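PDB 4GGO: trans-2-enoyl-CoA reductase from Treponema denticola ATCC 35405, which catalyses the NADH-dependent reduction of the carbon-carbon double bond of crotonyl-CoA to give butyryl-CoA, a step of bacterial fatty acid synthesis. Local coordinates for residues Lys37-Ala41 with Glu42-Gly46; Thr316-Tyr319 with Ala320-Tyr324; Ala199-Val202 with Lys203-Gly207; Ile249-Ala252 with Lys253-Leu256. One frame throughout, in Å; residues are numbered along the deposited sequence.

Contact 1. Residues Lys37-Ala41 with Glu42-Gly46; sequences KRITA and EVKAG
R38 meets V43 across the break between two helices. Its NH1 comes to 3.9 Å from V43 CG2, which lies at the edge of the guanidinium and near its plane, and the two side chains cross at about a right angle. The same methyl also rests against the backbone, with V43 CG2 3.5 Å from R38 O. I39, the first residue to leave the helical conformation, is buried; its CG2 touches K44 CG at 3.6 Å, where the aliphatic part of the lysine runs past it on the way to G73, whose carbonyl oxygen binds K44 NZ. T40 then starts the short helix 41-44 as its N-cap. With chi1 at 66°, OG1 sits between the backbone N and the carbonyl carbon and accepts the amide of V43 (V43 N to T40 OG1 3.2 Å, 162° at the hydrogen), so the hydroxyl caps an amide of the first turn of helix 41-44. The main chain of T40 adds the first regular helical bond, K44 N to T40 O at 3.0 Å. A41 follows on the exposed side, and its carbonyl receives a weak bond from A45 N (A45 N to A41 O 2.9 Å). At the end of this helix K326 NZ binds the carbonyl oxygens of E42, V43 and A45, while helix 311-323 packs against R38, I39 and V43.

Contact 2. Residues Thr316-Tyr319 with Ala320-Tyr324; sequences TRLY and AERLY
Y319 and Y324 form the tightly packed side of this helix end. Their side chains run alongside each other in the same direction, Y319 CD2 reaching Y324 CE2 at 3.6 Å, in an oblique pairing with ring planes 33° apart. L323 CD1 lies over one face of the Y319 ring, 4.4 Å from Y319 CD1, and P50 packs on both tyrosines. The five-residue spacing of the two rings follows from the backbone: helix 311-323 ends in a pi-type turn, in which L323 N bonds to L318 O at 3.0 Å and Y324 N to Y319 O at 2.8 Å. L318 O is gripped twice, because R322 N also reaches it in a weak bond. Across the helix the packing gives way to polar contacts. R317 and R322 lie side by side, their guanidinium planes 70° apart, and a water accepts from R317 NH1 (3.1 Å to its O) and from R322 NH1 (2.9 Å to its O). D342 forms salt bridges with both arginines, E309 holds R317 NH2, and R339 O takes a hydrogen bond from R322 NH2. E321 is exposed, its CB 3.2 Å from R317 O while its carboxylate leads away.

Contact 3. Residues Ala199-Val202 with Lys203-Gly207; sequences AATV and KVMGG
Residues A199-M205 form the last turns of helix 195-205, and G206 and G207 lead out of it; successive bonds run from each amide to the carbonyl four residues back. K203 N lies 2.9 Å from A199 O, V204 N 3.0 Å from A200 O and M205 N 2.7 Å from T201 O. The last bond of the series, G206 N to V202 O at 2.8 Å, is more bent: the donor stands 36° out of the carbonyl plane, as G206 leaves the helical conformation. Among the side chains, T201 and M205 lie alongside each other and point the same way. With chi1 of T201 at -60°, its methyl turns away from the backbone N and meets the sulfur (T201 CG2 to M205 SD 3.9 Å), which leaves OG1 to bond with E197 O and V165 N. V204 sets CG2 against A200 O at 3.2 Å. K203 passes A200 O with its CB at 3.3 Å and carries NZ away to salt bridges with E208 and D155. M205 also packs on A252 of helix 248-266. This helix end borders the active site: the M205 side chain is about 7 Å from that of Y244, the probable proton donor, and G207 is the N-cap of helix 208-219.

Contact 4. Residues Ile249-Ala252 with Lys253-Leu256; sequences IGKA and KEHL
The E254 carboxylate is approached by K251, whose CE stands well out of the carboxylate plane at 4.0 Å from E254 OE1. The two side chains run alongside each other, but K251 NZ stays 4.6 Å from E254 OE1, beyond a salt bridge, so any attraction between them is probably weak. The second flat group, the H255 imidazole, turns away from the contact: V202 CG1 lies over one face, near CD2, and at the edge ND1 is hydrogen-bonded to G207 N. H255 is tied to K251 by its backbone, H255 N to K251 O at 3.0 Å, while its CB touches A252 O. Regular alpha-helical bonds hold the turn together. K253 N reaches I249 O at 3.0 Å, E254 N reaches G250 O at 3.1 Å, and L256 N reaches A252 O at 2.9 Å. The first is nearly straight, at 160°. E254 CG also comes to 3.3 Å from G250 O. K253, which binds NAD(+), starts out with CG turned away from the backbone N (chi1 -179°) and then bends twice, at chi3 and chi4, which brings NZ to a salt bridge with E257. Y244, the probable proton donor, and K253 are separated by eight residues, the spacing of the tyrosine-lysine pair in this reductase family. The I249 side chain lies about 4 Å from that of Y244. K251 and H255 face helix 195-205, L256 meets W210 of helix 208-219, and K253 and L256 pack on strand 227-233 of the parallel sheet.

Overall arrangement
From the N terminus the order is contact 1, 3, 4, 2. Each is one continuous stretch: contact 1 spans the break between helices 21-38 and 41-44, and the others lie along or at the end of a single helix. They follow in series; none nests in or crosses another. Contacts 1 and 2 touch, as R38, I39 and V43 pack on T316 and A320, which brings the NAD(P)H-binding family region against the last helix of the catalytic region. Contacts 3 and 4, with centres about 8 Å apart, join helices 195-205 and 248-266 beside the active site. The centres of contacts 2 and 4 are about 24 Å apart, and strand 227-233 of the Rossmann-type sheet meets side chains from both.

Contact 1. Residues Lys37-Ala41 with Glu42-Gly46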
loop_
_atom_site.group_PDB
_atom_site.type_symbol
_atom_site.label_atom_id
_atom_site.label_comp_id
_atom_site.label_asym_id
_atom_site.label_seq_id
_atom_site.Cartn_x
_atom_site.Cartn_y
_atom_site.Cartn_z
ATOM N N LYS A 37 -8.647 -12.436 -14.232
ATOM C CA LYS A 37 -9.098 -13.774 -13.864
ATOM C C LYS A 37 -9.879 -13.763 -12.556
ATOM O O LYS A 37 -10.727 -14.622 -12.326
ATOM C CB LYS A 37 -7.912 -14.729 -13.731
ATOM C CG LYS A 37 -7.108 -14.917 -15.001
ATOM C CD LYS A 37 -5.987 -15.921 -14.781
ATOM C CE LYS A 37 -5.145 -16.086 -16.033
ATOM N NZ LYS A 37 -5.969 -16.490 -17.204
ATOM N N ARG A 38 -9.585 -12.792 -11.698
ATOM C CA ARG A 38 -10.212 -12.722 -10.383
ATOM C C ARG A 38 -11.560 -12.009 -10.439
ATOM O O ARG A 38 -12.554 -12.493 -9.896
ATOM C CB ARG A 38 -9.284 -12.025 -9.386
ATOM C CG ARG A 38 -9.873 -11.859 -7.998
ATOM C CD ARG A 38 -10.240 -13.201 -7.389
ATOM N NE ARG A 38 -10.753 -13.064 -6.030
ATOM C CZ ARG A 38 -12.025 -12.819 -5.733
ATOM N NH1 ARG A 38 -12.920 -12.675 -6.703
ATOM N NH2 ARG A 38 -12.404 -12.712 -4.465
ATOM N N ILE A 39 -11.585 -10.856 -11.096
ATOM C CA ILE A 39 -12.815 -10.090 -11.239
ATOM C C ILE A 39 -13.508 -10.469 -12.546
ATOM O O ILE A 39 -13.368 -9.785 -13.560
ATOM C CB ILE A 39 -12.540 -8.575 -11.211
ATOM C CG1 ILE A 39 -11.625 -8.220 -10.037
ATOM C CG2 ILE A 39 -13.841 -7.795 -11.119
ATOM C CD1 ILE A 39 -12.230 -8.519 -8.683
ATOM N N THR A 40 -14.245 -11.573 -12.513
ATOM C CA THR A 40 -14.939 -12.070 -13.695
ATOM C C THR A 40 -16.342 -11.490 -13.797
ATOM O O THR A 40 -16.825 -10.839 -12.871
ATOM C CB THR A 40 -15.060 -13.603 -13.675
ATOM O OG1 THR A 40 -15.911 -14.002 -12.592
ATOM C CG2 THR A 40 -13.694 -14.245 -13.505
ATOM N N ALA A 41 -16.996 -11.742 -14.928
ATOM C CA ALA A 41 -18.370 -11.302 -15.141
ATOM C C ALA A 41 -19.291 -11.860 -14.060
ATOM O O ALA A 41 -20.243 -11.202 -13.643
ATOM C CB ALA A 41 -18.851 -11.724 -16.520
ATOM N N GLU A 42 -18.993 -13.072 -13.604
ATOM C CA GLU A 42 -19.781 -13.711 -12.557
ATOM C C GLU A 42 -19.577 -13.059 -11.190
ATOM O O GLU A 42 -20.530 -12.897 -10.427
ATOM C CB GLU A 42 -19.485 -15.213 -12.492
ATOM C CG GLU A 42 -20.032 -15.919 -11.253
ATOM C CD GLU A 42 -21.544 -15.808 -11.108
ATOM O OE1 GLU A 42 -22.230 -15.445 -12.089
ATOM O OE2 GLU A 42 -22.051 -16.090 -10.001
ATOM N N VAL A 43 -18.337 -12.690 -10.884
ATOM C CA VAL A 43 -18.043 -11.980 -9.644
ATOM C C VAL A 43 -18.731 -10.615 -9.630
ATOM O O VAL A 43 -19.285 -10.197 -8.613
ATOM C CB VAL A 43 -16.519 -11.805 -9.434
ATOM C CG1 VAL A 43 -16.234 -10.811 -8.316
ATOM C CG2 VAL A 43 -15.864 -13.148 -9.142
ATOM N N LYS A 44 -18.711 -9.934 -10.772
ATOM C CA LYS A 44 -19.288 -8.596 -10.886
ATOM C C LYS A 44 -20.810 -8.600 -10.991
ATOM O O LYS A 44 -21.458 -7.593 -10.708
ATOM C CB LYS A 44 -18.697 -7.855 -12.092
ATOM C CG LYS A 44 -17.281 -7.359 -11.880
ATOM C CD LYS A 44 -16.772 -6.578 -13.082
ATOM C CE LYS A 44 -16.558 -7.483 -14.283
ATOM N NZ LYS A 44 -15.947 -6.750 -15.424
ATOM N N ALA A 45 -21.371 -9.733 -11.401
ATOM C CA ALA A 45 -22.805 -9.852 -11.656
ATOM C C ALA A 45 -23.668 -9.447 -10.463
ATOM O O ALA A 45 -23.477 -9.937 -9.351
ATOM C CB ALA A 45 -23.146 -11.269 -12.093
ATOM N N GLY A 46 -24.613 -8.543 -10.705
ATOM C CA GLY A 46 -25.575 -8.149 -9.691
ATOM C C GLY A 46 -25.043 -7.165 -8.667
ATOM O O GLY A 46 -25.716 -6.859 -7.683
#

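Contact 2. Residues Thr316-Tyr319 with Ala320-Tyr324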
loop_
_atom_site.group_PDB
_atom_site.type_symbol
_atom_site.label_atom_id
_atom_site.label_comp_id
_atom_site.label_asym_id
_atom_site.label_seq_id
_atom_site.Cartn_x
_atom_site.Cartn_y
_atom_site.Cartn_z
ATOM N N THR A 316 -8.320 -6.977 -4.812
ATOM C CA THR A 316 -9.405 -7.572 -5.585
ATOM C C THR A 316 -10.483 -8.116 -4.651
ATOM O O THR A 316 -11.673 -7.972 -4.922
ATOM C CB THR A 316 -8.916 -8.688 -6.528
ATOM O OG1 THR A 316 -8.091 -9.608 -5.804
ATOM C CG2 THR A 316 -8.130 -8.102 -7.688
ATOM N N ARG A 317 -10.064 -8.725 -3.544
ATOM C CA ARG A 317 -11.014 -9.203 -2.543
ATOM C C ARG A 317 -11.740 -8.031 -1.892
ATOM O O ARG A 317 -12.937 -8.108 -1.611
ATOM C CB ARG A 317 -10.320 -10.061 -1.478
ATOM C CG ARG A 317 -11.250 -10.514 -0.358
ATOM C CD ARG A 317 -10.762 -11.789 0.324
ATOM N NE ARG A 317 -9.573 -11.580 1.146
ATOM C CZ ARG A 317 -9.604 -11.247 2.434
ATOM N NH1 ARG A 317 -10.765 -11.071 3.048
ATOM N NH2 ARG A 317 -8.473 -11.085 3.108
ATOM N N LEU A 318 -11.007 -6.945 -1.662
ATOM C CA LEU A 318 -11.582 -5.721 -1.110
ATOM C C LEU A 318 -12.710 -5.177 -1.986
ATOM O O LEU A 318 -13.788 -4.855 -1.492
ATOM C CB LEU A 318 -10.500 -4.653 -0.940
ATOM C CG LEU A 318 -10.981 -3.258 -0.530
ATOM C CD1 LEU A 318 -11.552 -3.269 0.883
ATOM C CD2 LEU A 318 -9.852 -2.245 -0.653
ATOM N N TYR A 319 -12.455 -5.073 -3.287
ATOM C CA TYR A 319 -13.455 -4.578 -4.229
ATOM C C TYR A 319 -14.653 -5.519 -4.318
ATOM O O TYR A 319 -15.805 -5.093 -4.219
ATOM C CB TYR A 319 -12.842 -4.411 -5.622
ATOM C CG TYR A 319 -12.148 -3.086 -5.871
ATOM C CD1 TYR A 319 -10.940 -2.779 -5.256
ATOM C CD2 TYR A 319 -12.689 -2.154 -6.748
ATOM C CE1 TYR A 319 -10.300 -1.569 -5.497
ATOM C CE2 TYR A 319 -12.059 -0.945 -6.993
ATOM C CZ TYR A 319 -10.864 -0.659 -6.366
ATOM O OH TYR A 319 -10.235 0.543 -6.610
ATOM N N ALA A 320 -14.372 -6.804 -4.499
ATOM C CA ALA A 320 -15.414 -7.790 -4.757
ATOM C C ALA A 320 -16.222 -8.175 -3.519
ATOM O O ALA A 320 -17.419 -8.449 -3.616
ATOM C CB ALA A 320 -14.811 -9.029 -5.400
ATOM N N GLU A 321 -15.573 -8.196 -2.359
ATOM C CA GLU A 321 -16.201 -8.728 -1.153
ATOM C C GLU A 321 -16.454 -7.694 -0.055
ATOM O O GLU A 321 -16.903 -8.046 1.035
ATOM C CB GLU A 321 -15.378 -9.892 -0.595
ATOM C CG GLU A 321 -15.424 -11.157 -1.437
ATOM C CD GLU A 321 -16.689 -11.965 -1.208
ATOM O OE1 GLU A 321 -16.644 -12.928 -0.412
ATOM O OE2 GLU A 321 -17.727 -11.637 -1.820
ATOM N N ARG A 322 -16.160 -6.427 -0.335
ATOM C CA ARG A 322 -16.440 -5.357 0.621
ATOM C C ARG A 322 -17.142 -4.174 -0.041
ATOM O O ARG A 322 -18.258 -3.814 0.330
ATOM C CB ARG A 322 -15.157 -4.872 1.304
ATOM C CG ARG A 322 -14.430 -5.917 2.137
ATOM C CD ARG A 322 -15.247 -6.345 3.347
ATOM N NE ARG A 322 -14.455 -7.147 4.276
ATOM C CZ ARG A 322 -14.215 -8.444 4.123
ATOM N NH1 ARG A 322 -14.705 -9.092 3.076
ATOM N NH2 ARG A 322 -13.481 -9.096 5.017
ATOM N N LEU A 323 -16.478 -3.574 -1.025
ATOM C CA LEU A 323 -16.978 -2.358 -1.657
ATOM C C LEU A 323 -18.152 -2.620 -2.595
ATOM O O LEU A 323 -19.171 -1.932 -2.534
ATOM C CB LEU A 323 -15.853 -1.649 -2.415
ATOM C CG LEU A 323 -14.597 -1.304 -1.610
ATOM C CD1 LEU A 323 -13.587 -0.575 -2.483
ATOM C CD2 LEU A 323 -14.954 -0.477 -0.385
ATOM N N TYR A 324 -18.009 -3.615 -3.465
ATOM C CA TYR A 324 -19.021 -3.874 -4.485
ATOM C C TYR A 324 -19.563 -5.296 -4.391
ATOM O O TYR A 324 -19.190 -6.172 -5.172
ATOM C CB TYR A 324 -18.455 -3.581 -5.877
ATOM C CG TYR A 324 -17.840 -2.202 -5.972
ATOM C CD1 TYR A 324 -18.633 -1.078 -6.161
ATOM C CD2 TYR A 324 -16.467 -2.022 -5.854
ATOM C CE1 TYR A 324 -18.077 0.186 -6.237
ATOM C CE2 TYR A 324 -15.901 -0.763 -5.928
ATOM C CZ TYR A 324 -16.710 0.337 -6.120
ATOM O OH TYR A 324 -16.151 1.591 -6.196
HETATM O O HOH W 1 -13.761 -11.859 2.832
#

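Contact 3. Residues Ala199-Val202 with Lys203-Gly207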
loop_
_atom_site.group_PDB
_atom_site.type_symbol
_atom_site.label_atom_id
_atom_site.label_comp_id
_atom_site.label_asym_id
_atom_site.label_seq_id
_atom_site.Cartn_x
_atom_site.Cartn_y
_atom_site.Cartn_z
ATOM N N ALA A 199 3.936 13.969 17.528
ATOM C CA ALA A 199 3.132 14.926 16.780
ATOM C C ALA A 199 3.478 14.882 15.296
ATOM O O ALA A 199 2.594 14.923 14.440
ATOM C CB ALA A 199 3.328 16.331 17.329
ATOM N N ALA A 200 4.771 14.793 15.003
ATOM C CA ALA A 200 5.251 14.747 13.627
ATOM C C ALA A 200 4.743 13.508 12.897
ATOM O O ALA A 200 4.375 13.576 11.725
ATOM C CB ALA A 200 6.772 14.798 13.593
ATOM N N THR A 201 4.724 12.376 13.595
ATOM C CA THR A 201 4.251 11.125 13.012
ATOM C C THR A 201 2.774 11.218 12.640
ATOM O O THR A 201 2.365 10.765 11.571
ATOM C CB THR A 201 4.481 9.936 13.966
ATOM O OG1 THR A 201 5.882 9.813 14.243
ATOM C CG2 THR A 201 3.980 8.639 13.346
ATOM N N VAL A 202 1.981 11.817 13.523
ATOM C CA VAL A 202 0.563 12.042 13.254
ATOM C C VAL A 202 0.388 13.006 12.083
ATOM O O VAL A 202 -0.502 12.832 11.249
ATOM C CB VAL A 202 -0.167 12.592 14.499
ATOM C CG1 VAL A 202 -1.613 12.933 14.170
ATOM C CG2 VAL A 202 -0.102 11.589 15.640
ATOM N N LYS A 203 1.249 14.017 12.024
ATOM C CA LYS A 203 1.232 14.987 10.934
ATOM C C LYS A 203 1.449 14.312 9.587
ATOM O O LYS A 203 0.851 14.697 8.583
ATOM C CB LYS A 203 2.308 16.054 11.153
ATOM C CG LYS A 203 1.791 17.361 11.727
ATOM C CD LYS A 203 0.896 18.077 10.729
ATOM C CE LYS A 203 0.401 19.404 11.278
ATOM N NZ LYS A 203 -0.507 20.095 10.321
ATOM N N VAL A 204 2.305 13.294 9.575
ATOM C CA VAL A 204 2.675 12.619 8.337
ATOM C C VAL A 204 1.768 11.429 8.018
ATOM O O VAL A 204 1.359 11.242 6.871
ATOM C CB VAL A 204 4.146 12.152 8.381
ATOM C CG1 VAL A 204 4.512 11.410 7.109
ATOM C CG2 VAL A 204 5.073 13.339 8.589
ATOM N N MET A 205 1.446 10.634 9.033
ATOM C CA MET A 205 0.722 9.383 8.815
ATOM C C MET A 205 -0.753 9.424 9.225
ATOM O O MET A 205 -1.477 8.446 9.045
ATOM C CB MET A 205 1.434 8.230 9.525
ATOM C CG MET A 205 2.880 8.043 9.095
ATOM S SD MET A 205 3.693 6.695 9.971
ATOM C CE MET A 205 2.660 5.310 9.495
ATOM N N GLY A 206 -1.195 10.553 9.769
ATOM C CA GLY A 206 -2.586 10.708 10.159
ATOM C C GLY A 206 -3.494 10.961 8.970
ATOM O O GLY A 206 -3.151 10.627 7.835
ATOM N N GLY A 207 -4.649 11.566 9.223
ATOM C CA GLY A 207 -5.634 11.780 8.176
ATOM C C GLY A 207 -5.826 13.222 7.737
ATOM O O GLY A 207 -6.854 13.558 7.149
#

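Contact 4. Residues Ile249-Ala252 with Lys253-Leu256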
loop_
_atom_site.group_PDB
_atom_site.type_symbol
_atom_site.label_atom_id
_atom_site.label_comp_id
_atom_site.label_asym_id
_atom_site.label_seq_id
_atom_site.Cartn_x
_atom_site.Cartn_y
_atom_site.Cartn_z
ATOM N N ILE A 249 2.957 5.010 15.594
ATOM C CA ILE A 249 2.114 4.509 14.517
ATOM C C ILE A 249 0.673 4.409 15.001
ATOM O O ILE A 249 -0.264 4.767 14.286
ATOM C CB ILE A 249 2.575 3.118 14.041
ATOM C CG1 ILE A 249 4.001 3.185 13.494
ATOM C CG2 ILE A 249 1.625 2.566 12.985
ATOM C CD1 ILE A 249 4.557 1.838 13.084
ATOM N N GLY A 250 0.512 3.926 16.230
ATOM C CA GLY A 250 -0.797 3.761 16.833
ATOM C C GLY A 250 -1.572 5.057 16.951
ATOM O O GLY A 250 -2.787 5.079 16.770
ATOM N N LYS A 251 -0.869 6.142 17.254
ATOM C CA LYS A 251 -1.509 7.447 17.370
ATOM C C LYS A 251 -1.927 7.981 16.004
ATOM O O LYS A 251 -2.977 8.609 15.870
ATOM C CB LYS A 251 -0.590 8.443 18.082
ATOM C CG LYS A 251 -0.880 8.594 19.570
ATOM C CD LYS A 251 -0.871 7.248 20.278
ATOM C CE LYS A 251 -1.392 7.361 21.700
ATOM N NZ LYS A 251 -1.386 6.043 22.391
ATOM N N ALA A 252 -1.104 7.719 14.995
ATOM C CA ALA A 252 -1.403 8.146 13.633
ATOM C C ALA A 252 -2.649 7.444 13.106
ATOM O O ALA A 252 -3.494 8.063 12.457
ATOM C CB ALA A 252 -0.220 7.883 12.725
ATOM N N LYS A 253 -2.758 6.150 13.391
ATOM C CA LYS A 253 -3.922 5.369 12.983
ATOM C C LYS A 253 -5.179 5.862 13.691
ATOM O O LYS A 253 -6.253 5.918 13.094
ATOM C CB LYS A 253 -3.703 3.880 13.267
ATOM C CG LYS A 253 -4.862 2.992 12.838
ATOM C CD LYS A 253 -4.510 1.515 12.956
ATOM C CE LYS A 253 -4.373 1.086 14.404
ATOM N NZ LYS A 253 -5.673 1.190 15.124
ATOM N N GLU A 254 -5.040 6.213 14.966
ATOM C CA GLU A 254 -6.149 6.771 15.732
ATOM C C GLU A 254 -6.656 8.059 15.095
ATOM O O GLU A 254 -7.860 8.311 15.054
ATOM C CB GLU A 254 -5.727 7.043 17.175
ATOM C CG GLU A 254 -5.688 5.811 18.062
ATOM C CD GLU A 254 -5.334 6.149 19.497
ATOM O OE1 GLU A 254 -4.937 7.305 19.753
ATOM O OE2 GLU A 254 -5.456 5.263 20.368
ATOM N N HIS A 255 -5.727 8.871 14.601
ATOM C CA HIS A 255 -6.080 10.107 13.920
ATOM C C HIS A 255 -6.763 9.790 12.594
ATOM O O HIS A 255 -7.698 10.478 12.185
ATOM C CB HIS A 255 -4.835 10.966 13.687
ATOM C CG HIS A 255 -5.139 12.351 13.208
ATOM N ND1 HIS A 255 -5.402 12.642 11.887
ATOM C CD2 HIS A 255 -5.224 13.527 13.876
ATOM C CE1 HIS A 255 -5.636 13.937 11.761
ATOM N NE2 HIS A 255 -5.534 14.497 12.953
ATOM N N LEU A 256 -6.287 8.740 11.930
ATOM C CA LEU A 256 -6.874 8.278 10.677
ATOM C C LEU A 256 -8.329 7.876 10.884
ATOM O O LEU A 256 -9.195 8.197 10.071
ATOM C CB LEU A 256 -6.098 7.075 10.138
ATOM C CG LEU A 256 -5.451 7.143 8.754
ATOM C CD1 LEU A 256 -5.400 5.750 8.137
ATOM C CD2 LEU A 256 -6.173 8.119 7.840
#